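Local coordinates for protein 3',5'-nucleoside bisphosphate phosphatase (Chromobacterium violaceum, PDB 2YB1) that hydrolyses nucleoside 3',5'-bisphosphates to nucleoside 5'-phosphates and orthophosphate, using three manganese ions per subunit, at residues 195-199 and 200-204; 205-208 and 209-212; 224-227 and 228-231; 269-272 and 273-276. All coordinates share one frame; numbering follows the deposited sequence.

Contact 1 (195-199 and 200-204); sequences YDMGR and TLIER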
loop_
_atom_site.group_PDB
_atom_site.type_symbol
_atom_site.label_atom_id
_atom_site.label_comp_id
_atom_site.label_asym_id
_atom_site.label_seq_id
_atom_site.Cartn_x
_atom_site.Cartn_y
_atom_site.Cartn_z
ATOM N N TYR A 195 -9.291 7.982 4.791
ATOM C CA TYR A 195 -8.893 9.386 4.747
ATOM C C TYR A 195 -9.895 10.257 5.511
ATOM O O TYR A 195 -11.097 9.951 5.530
ATOM C CB TYR A 195 -8.767 9.854 3.293
ATOM C CG TYR A 195 -7.812 9.026 2.451
ATOM C CD1 TYR A 195 -6.624 8.545 2.983
ATOM C CD2 TYR A 195 -8.104 8.725 1.123
ATOM C CE1 TYR A 195 -5.755 7.785 2.221
ATOM C CE2 TYR A 195 -7.232 7.966 0.347
ATOM C CZ TYR A 195 -6.056 7.503 0.904
ATOM O OH TYR A 195 -5.181 6.739 0.154
ATOM N N ASP A 196 -9.439 11.354 6.113
ATOM C CA ASP A 196 -10.406 12.160 6.838
ATOM C C ASP A 196 -10.914 13.195 5.839
ATOM O O ASP A 196 -10.427 14.332 5.769
ATOM C CB ASP A 196 -9.699 12.837 8.019
ATOM C CG ASP A 196 -10.600 13.810 8.797
ATOM O OD1 ASP A 196 -11.819 13.552 8.949
ATOM O OD2 ASP A 196 -10.063 14.837 9.276
ATOM N N MET A 197 -11.995 12.809 5.160
ATOM C CA MET A 197 -12.539 13.565 4.041
ATOM C C MET A 197 -14.019 13.242 3.921
ATOM O O MET A 197 -14.405 12.074 4.011
ATOM C CB MET A 197 -11.839 13.150 2.737
ATOM C CG MET A 197 -10.330 13.439 2.680
ATOM S SD MET A 197 -9.634 12.922 1.094
ATOM C CE MET A 197 -7.889 13.251 1.347
ATOM N N GLY A 198 -14.832 14.254 3.648
ATOM C CA GLY A 198 -16.247 14.054 3.402
ATOM C C GLY A 198 -16.426 13.864 1.910
ATOM O O GLY A 198 -15.432 13.768 1.175
ATOM N N ARG A 199 -17.667 13.823 1.437
ATOM C CA ARG A 199 -17.867 13.509 0.025
ATOM C C ARG A 199 -17.320 14.596 -0.892
ATOM O O ARG A 199 -17.003 14.341 -2.050
ATOM C CB ARG A 199 -19.334 13.211 -0.289
ATOM C CG ARG A 199 -20.318 14.280 0.139
ATOM C CD ARG A 199 -21.726 13.843 -0.256
ATOM N NE ARG A 199 -22.762 14.484 0.545
ATOM C CZ ARG A 199 -23.415 15.572 0.168
ATOM N NH1 ARG A 199 -23.127 16.142 -0.995
ATOM N NH2 ARG A 199 -24.345 16.094 0.954
ATOM N N THR A 200 -17.205 15.813 -0.375
ATOM C CA THR A 200 -16.664 16.901 -1.183
ATOM C C THR A 200 -15.146 16.777 -1.407
ATOM O O THR A 200 -14.666 16.920 -2.535
ATOM C CB THR A 200 -17.037 18.270 -0.596
ATOM O OG1 THR A 200 -18.457 18.432 -0.678
ATOM C CG2 THR A 200 -16.351 19.402 -1.358
ATOM N N LEU A 201 -14.403 16.516 -0.335
ATOM C CA LEU A 201 -12.962 16.309 -0.454
ATOM C C LEU A 201 -12.623 15.064 -1.267
ATOM O O LEU A 201 -11.677 15.070 -2.055
ATOM C CB LEU A 201 -12.304 16.231 0.921
ATOM C CG LEU A 201 -11.803 17.582 1.429
ATOM C CD1 LEU A 201 -11.033 17.402 2.725
ATOM C CD2 LEU A 201 -10.930 18.258 0.368
ATOM N N ILE A 202 -13.391 13.996 -1.070
ATOM C CA ILE A 202 -13.198 12.776 -1.855
ATOM C C ILE A 202 -13.368 13.074 -3.340
ATOM O O ILE A 202 -12.568 12.640 -4.171
ATOM C CB ILE A 202 -14.186 11.647 -1.444
ATOM C CG1 ILE A 202 -13.822 11.069 -0.071
ATOM C CG2 ILE A 202 -14.180 10.535 -2.491
ATOM C CD1 ILE A 202 -12.503 10.324 -0.050
ATOM N N GLU A 203 -14.418 13.819 -3.671
ATOM C CA GLU A 203 -14.659 14.208 -5.056
ATOM C C GLU A 203 -13.508 15.036 -5.609
ATOM O O GLU A 203 -13.081 14.836 -6.737
ATOM C CB GLU A 203 -15.976 14.978 -5.180
ATOM C CG GLU A 203 -16.130 15.697 -6.504
ATOM C CD GLU A 203 -17.343 15.229 -7.283
ATOM O OE1 GLU A 203 -17.801 14.090 -7.042
ATOM O OE2 GLU A 203 -17.840 16.002 -8.131
ATOM N N ARG A 204 -13.024 15.982 -4.811
ATOM C CA ARG A 204 -11.903 16.840 -5.193
ATOM C C ARG A 204 -10.641 16.005 -5.441
ATOM O O ARG A 204 -9.924 16.206 -6.430
ATOM C CB ARG A 204 -11.637 17.868 -4.083
ATOM C CG ARG A 204 -10.642 18.948 -4.452
ATOM C CD ARG A 204 -11.172 19.759 -5.620
ATOM N NE ARG A 204 -10.111 20.175 -6.533
ATOM C CZ ARG A 204 -10.246 20.253 -7.857
ATOM N NH1 ARG A 204 -11.401 19.941 -8.439
ATOM N NH2 ARG A 204 -9.218 20.649 -8.598
#
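Met197 lies across the first turn of the helix, over the side chains of Leu201 and Ile202. Its CB rests 3.6 Å from Leu201 CB and also meets CG1 and CD1 of Ile202. Further out, Met197 CG passes Leu201 CD1 at 4.0 Å, and Met197 SD reaches Ile202 CD1. The thioether chain is extended beyond CG. It crosses both partners at about a right angle, and one loop residue spans two neighbouring residues of the helix.

Gly198, at the N-cap, offers no side chain for capping; its carbonyl takes Ile202 N. Ile202 N donates to Gly198 O over 3.0 Å, and the N-H...O angle of 169° makes this a straight bond. Ile202 CG1 sits beside its own backbone N (chi1 -72°), which brings it within 3.4 Å of the same Gly198 O. That carbonyl is thus both bonded and packed against. One residue on, Glu203 N bonds to Arg199 O at 3.1 Å. The carboxylate of Glu203 has its partners on another helix: OE1 meets Arg238 in a salt bridge and His239 in a hydrogen bond.

Packing of Met197, just before the N-cap, on Ile202 is a hydrophobic staple. It joins the loop after strand 186-189 to helix 199-211 near the surface of the PHP domain. Met197 and Leu201 touch Trp69 of strand 59-69 and His72 of strand 72-79, while Ile202 packs on Phe232 and His235 of helix 226-239.

Contact 2 (205-208 and 209-212); sequences LILD and FQAA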
loop_
_atom_site.group_PDB
_atom_site.type_symbol
_atom_site.label_atom_id
_atom_site.label_comp_id
_atom_site.label_asym_id
_atom_site.label_seq_id
_atom_site.Cartn_x
_atom_site.Cartn_y
_atom_site.Cartn_z
ATOM N N LEU A 205 -10.371 15.071 -4.530
ATOM C CA LEU A 205 -9.235 14.165 -4.679
ATOM C C LEU A 205 -9.337 13.349 -5.972
ATOM O O LEU A 205 -8.362 13.244 -6.721
ATOM C CB LEU A 205 -9.124 13.228 -3.470
ATOM C CG LEU A 205 -8.058 12.132 -3.575
ATOM C CD1 LEU A 205 -6.642 12.729 -3.789
ATOM C CD2 LEU A 205 -8.089 11.224 -2.341
ATOM N N ILE A 206 -10.514 12.772 -6.223
ATOM C CA ILE A 206 -10.763 12.022 -7.460
ATOM C C ILE A 206 -10.543 12.862 -8.727
ATOM O O ILE A 206 -9.867 12.421 -9.662
ATOM C CB ILE A 206 -12.179 11.401 -7.485
ATOM C CG1 ILE A 206 -12.283 10.275 -6.435
ATOM C CG2 ILE A 206 -12.519 10.891 -8.890
ATOM C CD1 ILE A 206 -13.670 9.698 -6.295
ATOM N N LEU A 207 -11.111 14.065 -8.760
ATOM C CA LEU A 207 -10.927 14.956 -9.906
ATOM C C LEU A 207 -9.448 15.282 -10.155
ATOM O O LEU A 207 -8.980 15.216 -11.290
ATOM C CB LEU A 207 -11.737 16.241 -9.725
ATOM C CG LEU A 207 -13.249 16.009 -9.756
ATOM C CD1 LEU A 207 -14.009 17.327 -9.698
ATOM C CD2 LEU A 207 -13.632 15.215 -11.016
ATOM N N ASP A 208 -8.720 15.625 -9.095
ATOM C CA ASP A 208 -7.278 15.865 -9.193
ATOM C C ASP A 208 -6.535 14.606 -9.678
ATOM O O ASP A 208 -5.626 14.666 -10.514
ATOM C CB ASP A 208 -6.725 16.270 -7.819
ATOM C CG ASP A 208 -7.058 17.708 -7.443
ATOM O OD1 ASP A 208 -7.837 18.360 -8.171
ATOM O OD2 ASP A 208 -6.524 18.186 -6.418
ATOM N N PHE A 209 -6.928 13.468 -9.111
ATOM C CA PHE A 209 -6.350 12.156 -9.424
ATOM C C PHE A 209 -6.524 11.845 -10.918
ATOM O O PHE A 209 -5.566 11.528 -11.632
ATOM C CB PHE A 209 -7.034 11.111 -8.522
ATOM C CG PHE A 209 -6.678 9.686 -8.825
ATOM C CD1 PHE A 209 -5.413 9.176 -8.506
ATOM C CD2 PHE A 209 -7.626 8.829 -9.361
ATOM C CE1 PHE A 209 -5.095 7.842 -8.765
ATOM C CE2 PHE A 209 -7.319 7.489 -9.619
ATOM C CZ PHE A 209 -6.052 6.996 -9.320
ATOM N N GLN A 210 -7.754 11.948 -11.393
ATOM C CA GLN A 210 -8.038 11.762 -12.814
ATOM C C GLN A 210 -7.283 12.737 -13.727
ATOM O O GLN A 210 -6.699 12.317 -14.731
ATOM C CB GLN A 210 -9.537 11.849 -13.067
ATOM C CG GLN A 210 -10.294 10.626 -12.582
ATOM C CD GLN A 210 -11.752 10.659 -12.992
ATOM O OE1 GLN A 210 -12.503 11.533 -12.557
ATOM N NE2 GLN A 210 -12.159 9.710 -13.836
ATOM N N ALA A 211 -7.285 14.024 -13.374
ATOM C CA ALA A 211 -6.532 15.019 -14.144
ATOM C C ALA A 211 -5.073 14.604 -14.321
ATOM O O ALA A 211 -4.458 14.866 -15.358
ATOM C CB ALA A 211 -6.631 16.407 -13.490
ATOM N N ALA A 212 -4.522 13.943 -13.304
ATOM C CA ALA A 212 -3.122 13.529 -13.331
ATOM C C ALA A 212 -2.927 12.214 -14.083
ATOM O O ALA A 212 -1.797 11.785 -14.306
ATOM C CB ALA A 212 -2.568 13.425 -11.907
#
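Gln210 runs alongside Ile206, both side chains pointing the same way. The amide oxygen Gln210 OE1 passes 3.7 Å from the methyl Ile206 CG2, a plain van der Waals approach. Gln210 CG stands beside its backbone N (chi1 -73°), and the chain is extended beyond it. This carries the amide along the flank of Ile206. At its end Gln210 NE2 donates to the backbone oxygen of His239, at the end of helix 226-239.

Four amides of 209-212 are taken up by carbonyls one turn back. Gln210 N gives the straightest bond, to Ile206 O at 2.8 Å and 176°. Phe209 N donates to Leu205 O at 2.8 Å, and Ala211 N to Leu207 O at 2.9 Å. The bond from Ala212 N to Asp208 O is longer, 3.1 Å, and more bent, at 138°. Ala212 N also makes a weak bond to Phe209 O.

This stretch belongs to the C-terminal part of helix 199-211, the crossover helix of a beta-alpha-beta unit between strands 186-189 and 216-221. The unit belongs to the PHP domain, of the TIM-barrel clan. The buried Phe209 ring packs on Ala187 and Ile189 of strand 186-189 and Val177 of helix 173-182. Phe209 CB stays close to the backbone, 3.1 Å from Leu205 O.

Both carboxylate oxygens of Asp208 have partners: OD1 forms a salt bridge with Arg204, and OD2 accepts a hydrogen bond from Trp69 NE1 of strand 59-69.

Contact 3 (224-227 and 228-231); sequences HSLD and DMHK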
loop_
_atom_site.group_PDB
_atom_site.type_symbol
_atom_site.label_atom_id
_atom_site.label_comp_id
_atom_site.label_asym_id
_atom_site.label_seq_id
_atom_site.Cartn_x
_atom_site.Cartn_y
_atom_site.Cartn_z
ATOM N N HIS A 224 -11.875 -1.420 4.714
ATOM C CA HIS A 224 -13.196 -0.877 4.429
ATOM C C HIS A 224 -14.308 -1.646 5.114
ATOM O O HIS A 224 -14.254 -2.871 5.221
ATOM C CB HIS A 224 -13.465 -0.864 2.920
ATOM C CG HIS A 224 -12.867 0.311 2.209
ATOM N ND1 HIS A 224 -12.932 0.461 0.840
ATOM C CD2 HIS A 224 -12.195 1.391 2.678
ATOM C CE1 HIS A 224 -12.321 1.583 0.496
ATOM N NE2 HIS A 224 -11.872 2.169 1.593
ATOM N N SER A 225 -15.325 -0.926 5.570
ATOM C CA SER A 225 -16.534 -1.578 6.018
ATOM C C SER A 225 -17.409 -1.807 4.795
ATOM O O SER A 225 -17.118 -1.298 3.699
ATOM C CB SER A 225 -17.279 -0.681 6.999
ATOM O OG SER A 225 -17.732 0.493 6.336
ATOM N N LEU A 226 -18.513 -2.515 4.983
ATOM C CA LEU A 226 -19.433 -2.742 3.880
ATOM C C LEU A 226 -20.033 -1.425 3.408
ATOM O O LEU A 226 -20.259 -1.245 2.203
ATOM C CB LEU A 226 -20.534 -3.738 4.263
ATOM C CG LEU A 226 -20.052 -5.184 4.442
ATOM C CD1 LEU A 226 -21.207 -6.098 4.823
ATOM C CD2 LEU A 226 -19.337 -5.695 3.182
ATOM N N ASP A 227 -20.294 -0.510 4.345
ATOM C CA ASP A 227 -20.769 0.829 3.976
ATOM C C ASP A 227 -19.731 1.563 3.136
ATOM O O ASP A 227 -20.087 2.266 2.190
ATOM C CB ASP A 227 -21.134 1.679 5.198
ATOM C CG ASP A 227 -22.445 1.252 5.838
ATOM O OD1 ASP A 227 -23.216 0.517 5.184
ATOM O OD2 ASP A 227 -22.705 1.658 6.994
ATOM N N ASP A 228 -18.455 1.408 3.494
ATOM C CA ASP A 228 -17.371 2.000 2.700
ATOM C C ASP A 228 -17.407 1.457 1.279
ATOM O O ASP A 228 -17.285 2.213 0.319
ATOM C CB ASP A 228 -15.987 1.717 3.302
ATOM C CG ASP A 228 -15.711 2.504 4.587
ATOM O OD1 ASP A 228 -16.216 3.633 4.745
ATOM O OD2 ASP A 228 -14.973 1.981 5.448
ATOM N N MET A 229 -17.552 0.136 1.138
ATOM C CA MET A 229 -17.569 -0.473 -0.188
ATOM C C MET A 229 -18.690 0.113 -1.019
ATOM O O MET A 229 -18.498 0.446 -2.185
ATOM C CB MET A 229 -17.766 -1.985 -0.113
ATOM C CG MET A 229 -16.696 -2.727 0.662
ATOM S SD MET A 229 -16.876 -4.500 0.384
ATOM C CE MET A 229 -16.926 -4.531 -1.397
ATOM N N HIS A 230 -19.873 0.212 -0.420
ATOM C CA HIS A 230 -21.025 0.783 -1.112
ATOM C C HIS A 230 -20.752 2.224 -1.556
ATOM O O HIS A 230 -20.991 2.595 -2.703
ATOM C CB HIS A 230 -22.255 0.722 -0.194
ATOM C CG HIS A 230 -23.465 1.410 -0.748
ATOM N ND1 HIS A 230 -24.356 0.785 -1.595
ATOM C CD2 HIS A 230 -23.937 2.666 -0.567
ATOM C CE1 HIS A 230 -25.324 1.626 -1.913
ATOM N NE2 HIS A 230 -25.094 2.774 -1.300
ATOM N N LYS A 231 -20.250 3.034 -0.633
ATOM C CA LYS A 231 -20.018 4.451 -0.884
ATOM C C LYS A 231 -18.954 4.679 -1.960
ATOM O O LYS A 231 -19.139 5.473 -2.874
ATOM C CB LYS A 231 -19.623 5.140 0.421
ATOM C CG LYS A 231 -19.425 6.618 0.297
ATOM C CD LYS A 231 -19.245 7.241 1.669
ATOM C CE LYS A 231 -17.999 6.739 2.354
ATOM N NZ LYS A 231 -17.855 7.399 3.687
#
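Asp228 closes a capping box with Ser225 and at the same time lays its CB over the ring of His224. Ser225 is the N-cap. Its OG accepts from Asp228 N at 3.1 Å. In return Ser225 N donates to Asp228 OD2 at 2.9 Å, nearly straight at 172°. The N-H meets OD2 on the anti side, out of the carboxylate plane. Ser225 OG takes the position between its own backbone N and carbonyl carbon (chi1 65°), where it faces the amide of Asp228.

The approach of Asp228 CB to one face of the His224 imidazole is a CH-pi contact, 4.0 Å to the ring centroid. The ring and carboxylate planes are 58° apart. Both ring nitrogens of His224 are hydrogen-bonded: ND1 to Val219 O and NE2 to Gly193 N. These two bonds hold the ring in its rotation. The helix then proceeds regularly, with Met229 N bonded to Ser225 O and Lys231 N to Asp227 O. On another flank Leu226 CD2 lies alongside Met229 SD at 3.9 Å.

Helix 226-239 is the crossover between strands 216-221 and 242-246. His224 packs on Pro192, close to the manganese ligand His191, and its ring also meets Phe232 further along the same helix. Met229 reaches Glu263 and Pro266 in the loop after strand 242-246.

Contact 4 (269-272 and 273-276); sequences CRPI and WREL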
loop_
_atom_site.group_PDB
_atom_site.type_symbol
_atom_site.label_atom_id
_atom_site.label_comp_id
_atom_site.label_asym_id
_atom_site.label_seq_id
_atom_site.Cartn_x
_atom_site.Cartn_y
_atom_site.Cartn_z
ATOM N N CYS A 269 -19.567 -2.185 -10.046
ATOM C CA CYS A 269 -18.153 -1.939 -10.294
ATOM C C CYS A 269 -17.644 -2.546 -11.589
ATOM O O CYS A 269 -18.062 -3.628 -11.994
ATOM C CB CYS A 269 -17.300 -2.458 -9.130
ATOM S SG CYS A 269 -17.652 -1.669 -7.541
ATOM N N ARG A 270 -16.721 -1.831 -12.222
ATOM C CA ARG A 270 -15.947 -2.351 -13.333
ATOM C C ARG A 270 -14.595 -2.788 -12.793
ATOM O O ARG A 270 -13.758 -1.953 -12.465
ATOM C CB ARG A 270 -15.770 -1.267 -14.394
ATOM C CG ARG A 270 -17.096 -0.768 -14.948
ATOM C CD ARG A 270 -16.911 -0.002 -16.243
ATOM N NE ARG A 270 -16.236 1.277 -16.059
ATOM C CZ ARG A 270 -15.814 2.040 -17.065
ATOM N NH1 ARG A 270 -15.994 1.631 -18.314
ATOM N NH2 ARG A 270 -15.202 3.200 -16.828
ATOM N N PRO A 271 -14.369 -4.111 -12.705
ATOM C CA PRO A 271 -13.174 -4.600 -12.000
ATOM C C PRO A 271 -11.889 -4.208 -12.715
ATOM O O PRO A 271 -11.759 -4.412 -13.922
ATOM C CB PRO A 271 -13.338 -6.127 -12.032
ATOM C CG PRO A 271 -14.789 -6.362 -12.318
ATOM C CD PRO A 271 -15.222 -5.206 -13.192
ATOM N N ILE A 272 -10.933 -3.673 -11.969
ATOM C CA ILE A 272 -9.701 -3.196 -12.582
ATOM C C ILE A 272 -8.872 -4.328 -13.223
ATOM O O ILE A 272 -8.149 -4.095 -14.201
ATOM C CB ILE A 272 -8.841 -2.401 -11.576
ATOM C CG1 ILE A 272 -7.880 -1.468 -12.320
ATOM C CG2 ILE A 272 -8.127 -3.355 -10.604
ATOM C CD1 ILE A 272 -7.241 -0.404 -11.438
ATOM N N TRP A 273 -8.977 -5.549 -12.692
ATOM C CA TRP A 273 -8.176 -6.656 -13.233
ATOM C C TRP A 273 -8.507 -7.003 -14.686
ATOM O O TRP A 273 -7.641 -7.463 -15.446
ATOM C CB TRP A 273 -8.209 -7.905 -12.338
ATOM C CG TRP A 273 -9.554 -8.348 -11.884
ATOM C CD1 TRP A 273 -10.387 -9.227 -12.509
ATOM C CD2 TRP A 273 -10.215 -7.959 -10.670
ATOM N NE1 TRP A 273 -11.534 -9.401 -11.766
ATOM C CE2 TRP A 273 -11.450 -8.632 -10.633
ATOM C CE3 TRP A 273 -9.887 -7.093 -9.623
ATOM C CZ2 TRP A 273 -12.357 -8.476 -9.581
ATOM C CZ3 TRP A 273 -10.792 -6.932 -8.581
ATOM C CH2 TRP A 273 -12.003 -7.629 -8.563
ATOM N N ARG A 274 -9.749 -6.767 -15.087
ATOM C CA ARG A 274 -10.115 -6.978 -16.483
ATOM C C ARG A 274 -9.342 -6.044 -17.427
ATOM O O ARG A 274 -9.103 -6.381 -18.591
ATOM C CB ARG A 274 -11.622 -6.823 -16.672
ATOM C CG ARG A 274 -12.422 -7.834 -15.863
ATOM C CD ARG A 274 -13.913 -7.696 -16.114
ATOM N NE ARG A 274 -14.704 -8.554 -15.230
ATOM C CZ ARG A 274 -16.014 -8.413 -15.034
ATOM N NH1 ARG A 274 -16.681 -7.443 -15.655
ATOM N NH2 ARG A 274 -16.658 -9.232 -14.210
ATOM N N GLU A 275 -8.962 -4.875 -16.922
ATOM C CA GLU A 275 -8.219 -3.884 -17.713
ATOM C C GLU A 275 -6.696 -4.081 -17.660
ATOM O O GLU A 275 -5.948 -3.464 -18.418
ATOM C CB GLU A 275 -8.562 -2.471 -17.227
ATOM C CG GLU A 275 -10.076 -2.196 -17.122
ATOM C CD GLU A 275 -10.822 -2.574 -18.394
ATOM O OE1 GLU A 275 -10.259 -2.383 -19.494
ATOM O OE2 GLU A 275 -11.965 -3.073 -18.289
ATOM N N LEU A 276 -6.239 -4.908 -16.725
ATOM C CA LEU A 276 -4.810 -5.151 -16.548
ATOM C C LEU A 276 -4.315 -6.445 -17.196
ATOM O O LEU A 276 -3.152 -6.839 -17.002
ATOM C CB LEU A 276 -4.434 -5.102 -15.059
ATOM C CG LEU A 276 -4.556 -3.713 -14.413
ATOM C CD1 LEU A 276 -4.724 -3.817 -12.904
ATOM C CD2 LEU A 276 -3.380 -2.814 -14.778
HETATM O O HOH W 1 -13.311 -3.631 -16.000
#
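The indole of Trp273 and the guanidinium of Arg274 each turn one face to Pro271. The indole face receives Pro271 CB, which lies 3.4 Å above the plane and offset toward the rim. It is a CH-pi contact, 3.7 Å from CB to the centroid of the six-membered ring. The guanidinium of Arg274 has Pro271 CG on its face, over the centre and 3.6 Å from Arg274 CZ. Pro271 CD adds a contact to Arg274 NH1. With CG of Trp273 between the backbone N and the carbonyl carbon (chi1 48°), the indole lies back over the proline. The Arg274 chain is extended from CG to NE, which spans the distance to the proline ring.

The backbone makes a short, weakly bonded helical turn. Glu275 N donates to Ile272 O at 2.9 Å, with a bent angle of 137°. Weak bonds run from Arg274 N to Pro271 O and from Leu276 N to Ile272 O. A water bridges the turn: it donates to Pro271 O and to Glu275 OE2, 2.7 Å in each case, and so ties the carboxylate to the proline carbonyl. On the buried side Ile272 CG1 packs on Leu276 CD1 at 4.0 Å.

The turn follows the loop after strand 242-246, an outermost strand of the sheet. Arg270 and Ile272 bond through their backbones to Ala243 of that strand. Ile272 and Leu276 lean on Met186 of strand 186-189, and Trp273 rests on Leu6 and Leu265.

How the contacts relate
Each contact is local, its two segments adjoining, so none encloses a long loop. The four follow in series, with no nesting or crossing. After strand 186-189 and a short loop, contact 1 starts helix 199-211. Contact 2 ends the same helix, and the two touch where Met197 SD meets Leu205 CD2 at 4.1 Å. After strand 216-221, contact 3 opens helix 226-239, which packs beside helix 199-211. Strand 242-246 follows, then contact 4, about 18 Å from contact 3 between centres. Contacts 1 to 3 thus mark ends of two successive crossover helices, and contact 4 sets the chain after the last strand against the sheet.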